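Local coordinates for potential RNA-dependent RNA polymerase (Human picobirnavirus, PDB 5I62), which copies RNA from an RNA template, polymerising ribonucleoside triphosphates, probably in both transcription and genome replication of a double-stranded RNA virus, at residues T260-S263 / K264-Q267; K388-S392 / K393-T397. One frame throughout, in Å; residues are numbered along the deposited sequence.

Contact 1 of 2, residues T260-S263 / K264-Q267; sequences TDFS and KFDQ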
# COMPACT_ATOMS: atom_id res chain seq x y z
N THR A 260 12.41 -7.00 -7.29
CA THR A 260 12.31 -7.95 -6.20
C THR A 260 10.85 -8.17 -5.83
O THR A 260 9.96 -7.38 -6.17
CB THR A 260 13.11 -7.48 -4.99
OG1 THR A 260 12.78 -6.12 -4.71
CG2 THR A 260 14.61 -7.59 -5.27
N ASP A 261 10.61 -9.23 -5.07
CA ASP A 261 9.27 -9.43 -4.54
C ASP A 261 9.36 -10.19 -3.23
O ASP A 261 10.10 -11.19 -3.14
CB ASP A 261 8.45 -10.20 -5.56
CG ASP A 261 7.05 -10.47 -5.07
OD1 ASP A 261 6.12 -9.74 -5.37
OD2 ASP A 261 6.88 -11.38 -4.26
N PHE A 262 8.62 -9.74 -2.21
CA PHE A 262 8.55 -10.37 -0.89
C PHE A 262 7.22 -11.11 -0.73
O PHE A 262 6.17 -10.66 -1.20
CB PHE A 262 8.69 -9.34 0.22
CG PHE A 262 10.05 -8.78 0.35
CD1 PHE A 262 11.06 -9.49 0.99
CD2 PHE A 262 10.32 -7.53 -0.15
CE1 PHE A 262 12.33 -8.94 1.13
CE2 PHE A 262 11.56 -6.97 -0.02
CZ PHE A 262 12.58 -7.68 0.62
N SER A 263 7.29 -12.29 -0.11
CA SER A 263 6.09 -12.98 0.34
C SER A 263 5.82 -12.53 1.77
O SER A 263 6.65 -12.75 2.66
CB SER A 263 6.24 -14.50 0.28
OG SER A 263 6.39 -14.93 -1.07
N LYS A 264 4.67 -11.90 1.99
CA LYS A 264 4.21 -11.58 3.34
C LYS A 264 5.25 -10.72 4.08
O LYS A 264 5.70 -11.05 5.18
CB LYS A 264 3.91 -12.87 4.11
CG LYS A 264 2.71 -13.63 3.55
CD LYS A 264 2.51 -14.92 4.34
CE LYS A 264 1.09 -15.43 4.27
NZ LYS A 264 0.59 -15.49 2.88
N PHE A 265 5.65 -9.62 3.44
CA PHE A 265 6.70 -8.77 3.99
C PHE A 265 6.32 -8.24 5.36
O PHE A 265 7.11 -8.33 6.30
CB PHE A 265 6.97 -7.61 3.03
CG PHE A 265 8.18 -6.78 3.38
CD1 PHE A 265 9.38 -7.38 3.72
CD2 PHE A 265 8.11 -5.40 3.38
CE1 PHE A 265 10.50 -6.60 4.04
CE2 PHE A 265 9.22 -4.63 3.68
CZ PHE A 265 10.41 -5.23 4.01
N ASP A 266 5.11 -7.67 5.48
CA ASP A 266 4.65 -7.14 6.76
C ASP A 266 4.79 -8.19 7.86
O ASP A 266 5.28 -7.90 8.96
CB ASP A 266 3.18 -6.69 6.67
CG ASP A 266 2.97 -5.52 5.71
OD1 ASP A 266 3.95 -5.02 5.12
OD2 ASP A 266 1.80 -5.11 5.54
N GLN A 267 4.33 -9.41 7.57
CA GLN A 267 4.30 -10.48 8.56
C GLN A 267 5.71 -10.84 9.02
O GLN A 267 5.89 -11.26 10.17
CB GLN A 267 3.59 -11.70 7.99
CG GLN A 267 2.09 -11.54 7.66
CD GLN A 267 1.81 -10.95 6.29
OE1 GLN A 267 2.61 -10.17 5.75
NE2 GLN A 267 0.68 -11.33 5.70
O HOH W 1 4.84 -8.86 0.83
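Phe262 and Phe265 lay their rings one over the other where the chain turns away from strand 257-261. It is a face-to-face stack, offset and not quite flat: the centroids are 4.4 Å apart and the planes tilted by 24°. CD1 of Phe265 sits over one face of the Phe262 ring, toward its rim, 3.7 Å from CG of Phe262. The two side chains run side by side in the same direction, with the CB atoms of Phe262 and Phe265 also 3.7 Å apart. Phe265 reaches this position with CG swung anti to its own N (chi1 -171°), whereas CG of Phe262 stands opposite its carbonyl carbon. Asp261 and Asp266 bracket the pair with the spacing expected of polymerase motif A, whose first aspartate in relatives binds the catalytic metals and whose second typically recognises the nucleotide's ribose. Between the phenylalanines, Ser263 and Lys264 form the corner of an opened beta-turn, Lys264 having a left-handed backbone conformation. A water fills the opening: it donates to Phe262 O at 3.0 Å and accepts from Phe265 N at 2.8 Å, replacing the direct turn bond. Ser263 points its CB away from 264-267, though CB still touches Lys264 N, and its main chain bonds to Asp383. His335 meets the Phe262 ring edge-to-face and Leu338 of helix 327-345 touches it, while Phe265 packs on Glu331 and Asp359.

Contact 2 of 2, residues K388-S392 / K393-T397; sequences KQYVS and KQDCT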
# COMPACT_ATOMS: atom_id res chain seq x y z
N LYS A 388 9.47 -15.47 -8.38
CA LYS A 388 8.73 -14.25 -8.59
C LYS A 388 9.63 -13.03 -8.72
O LYS A 388 9.12 -11.93 -8.96
CB LYS A 388 7.75 -14.06 -7.44
CG LYS A 388 8.36 -13.48 -6.23
CD LYS A 388 7.49 -13.75 -5.11
CE LYS A 388 8.38 -14.32 -4.26
NZ LYS A 388 7.80 -14.46 -2.84
N GLN A 389 10.93 -13.19 -8.51
CA GLN A 389 11.84 -12.11 -8.85
C GLN A 389 11.84 -11.98 -10.37
O GLN A 389 11.56 -12.93 -11.09
CB GLN A 389 13.24 -12.40 -8.32
CG GLN A 389 13.28 -12.97 -6.89
CD GLN A 389 12.54 -12.13 -5.86
OE1 GLN A 389 12.82 -10.94 -5.69
NE2 GLN A 389 11.61 -12.76 -5.14
N TYR A 390 12.13 -10.78 -10.85
CA TYR A 390 12.19 -10.54 -12.28
C TYR A 390 13.48 -9.81 -12.62
O TYR A 390 13.91 -8.92 -11.89
CB TYR A 390 10.97 -9.73 -12.79
CG TYR A 390 11.05 -9.42 -14.27
CD1 TYR A 390 10.73 -10.39 -15.22
CD2 TYR A 390 11.48 -8.18 -14.72
CE1 TYR A 390 10.82 -10.12 -16.58
CE2 TYR A 390 11.57 -7.90 -16.07
CZ TYR A 390 11.24 -8.87 -17.00
OH TYR A 390 11.33 -8.57 -18.35
N VAL A 391 14.09 -10.21 -13.74
CA VAL A 391 15.42 -9.76 -14.14
C VAL A 391 15.41 -9.43 -15.62
O VAL A 391 14.85 -10.18 -16.43
CB VAL A 391 16.46 -10.86 -13.80
CG1 VAL A 391 17.73 -10.60 -14.47
CG2 VAL A 391 16.69 -10.95 -12.31
N SER A 392 16.03 -8.31 -15.99
CA SER A 392 16.16 -7.93 -17.39
C SER A 392 17.23 -6.86 -17.50
O SER A 392 17.46 -6.10 -16.56
CB SER A 392 14.81 -7.44 -17.96
OG SER A 392 14.92 -6.82 -19.24
N LYS A 393 17.88 -6.79 -18.67
CA LYS A 393 18.78 -5.66 -18.94
C LYS A 393 18.07 -4.47 -19.55
O LYS A 393 18.61 -3.36 -19.51
CB LYS A 393 19.93 -6.07 -19.87
CG LYS A 393 20.85 -7.12 -19.30
CD LYS A 393 22.06 -7.36 -20.19
CE LYS A 393 22.83 -8.58 -19.70
NZ LYS A 393 24.05 -8.84 -20.51
N GLN A 394 16.88 -4.65 -20.14
CA GLN A 394 16.22 -3.59 -20.89
C GLN A 394 14.88 -3.14 -20.33
O GLN A 394 14.37 -2.10 -20.77
CB GLN A 394 16.00 -3.99 -22.36
CG GLN A 394 17.22 -4.54 -23.11
CD GLN A 394 17.45 -6.02 -22.85
OE1 GLN A 394 16.61 -6.70 -22.23
NE2 GLN A 394 18.60 -6.53 -23.31
N ASP A 395 14.28 -3.89 -19.41
CA ASP A 395 12.99 -3.45 -18.89
C ASP A 395 12.87 -3.83 -17.42
O ASP A 395 13.72 -4.52 -16.87
CB ASP A 395 11.84 -4.00 -19.76
CG ASP A 395 11.75 -5.52 -19.74
OD1 ASP A 395 11.83 -6.14 -18.66
OD2 ASP A 395 11.58 -6.10 -20.83
N CYS A 396 11.79 -3.36 -16.80
CA CYS A 396 11.55 -3.68 -15.40
C CYS A 396 10.07 -3.47 -15.09
O CYS A 396 9.34 -2.85 -15.86
CB CYS A 396 12.43 -2.84 -14.46
SG CYS A 396 12.09 -1.06 -14.57
N THR A 397 9.65 -4.03 -13.97
CA THR A 397 8.31 -3.76 -13.45
C THR A 397 8.48 -3.26 -12.04
O THR A 397 9.30 -3.79 -11.28
CB THR A 397 7.42 -5.01 -13.49
OG1 THR A 397 8.06 -6.06 -12.76
CG2 THR A 397 7.21 -5.48 -14.92
O HOH W 2 13.45 -8.09 -21.10
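Tyr390 presents the edge of its ring to Asp395, whose carboxylate lies nearly in the ring plane, the two planes differing by 16°. OD1 of Asp395 is at that edge, 2.5 Å from Tyr390 OH and 3.1 Å from Tyr390 CE2. The hydroxyl donates to the syn lone pair of OD1, a short bond that should limit rotation of both groups. CA of Cys396 is also near the ring plane, beside CE2, while OG1 of Thr397 approaches obliquely. The Asp395 side chain meets the tyrosine at about a right angle, its CG tucked between its own N and carbonyl carbon (chi1 64°). Its second oxygen, OD2, accepts from a water at 2.7 Å and is hydrogen-bonded to Thr64. Strands 390-392 and 395-397 run antiparallel without main-chain bonds between them: the first is the edge of the palm sheet, and the second opens the hairpin with 401-404, whose place following the palm sheet, toward the thumb, is consistent with polymerase motif E. An ST turn makes the switch, Ser392 OG accepting from Gln394 N at 3.1 Å. The same OG also takes Asp395 N at 3.0 Å, with both N-H groups pointing at it about equally straight. The water on Asp395 OD2 lies 2.7 Å from Ser392 OG as well, tying the serine to the carboxylate that receives the tyrosine.

How the contacts relate
The two contacts, with centres about 18 Å apart, meet through the palm sheet, where strand 257-261, leading into contact 1, lies antiparallel beside strand 390-392 of contact 2. One direct junction is Gln389 OE1, probably hydrogen-bonded to Asp261 N at 2.9 Å. Lys388 NZ adds a long, weak ion pair to Asp261 OD2 at 3.5 Å. Contact 2 thus reaches Asp261, the probable first aspartate of motif A, from the sheet edge, while its turn leads away toward the hairpin 395-404. Contact 1 is the one nearer the likely catalytic centre: its Phe265 touches Asp359, in the loop between strands 355-357 and 360-363 that matches motif C.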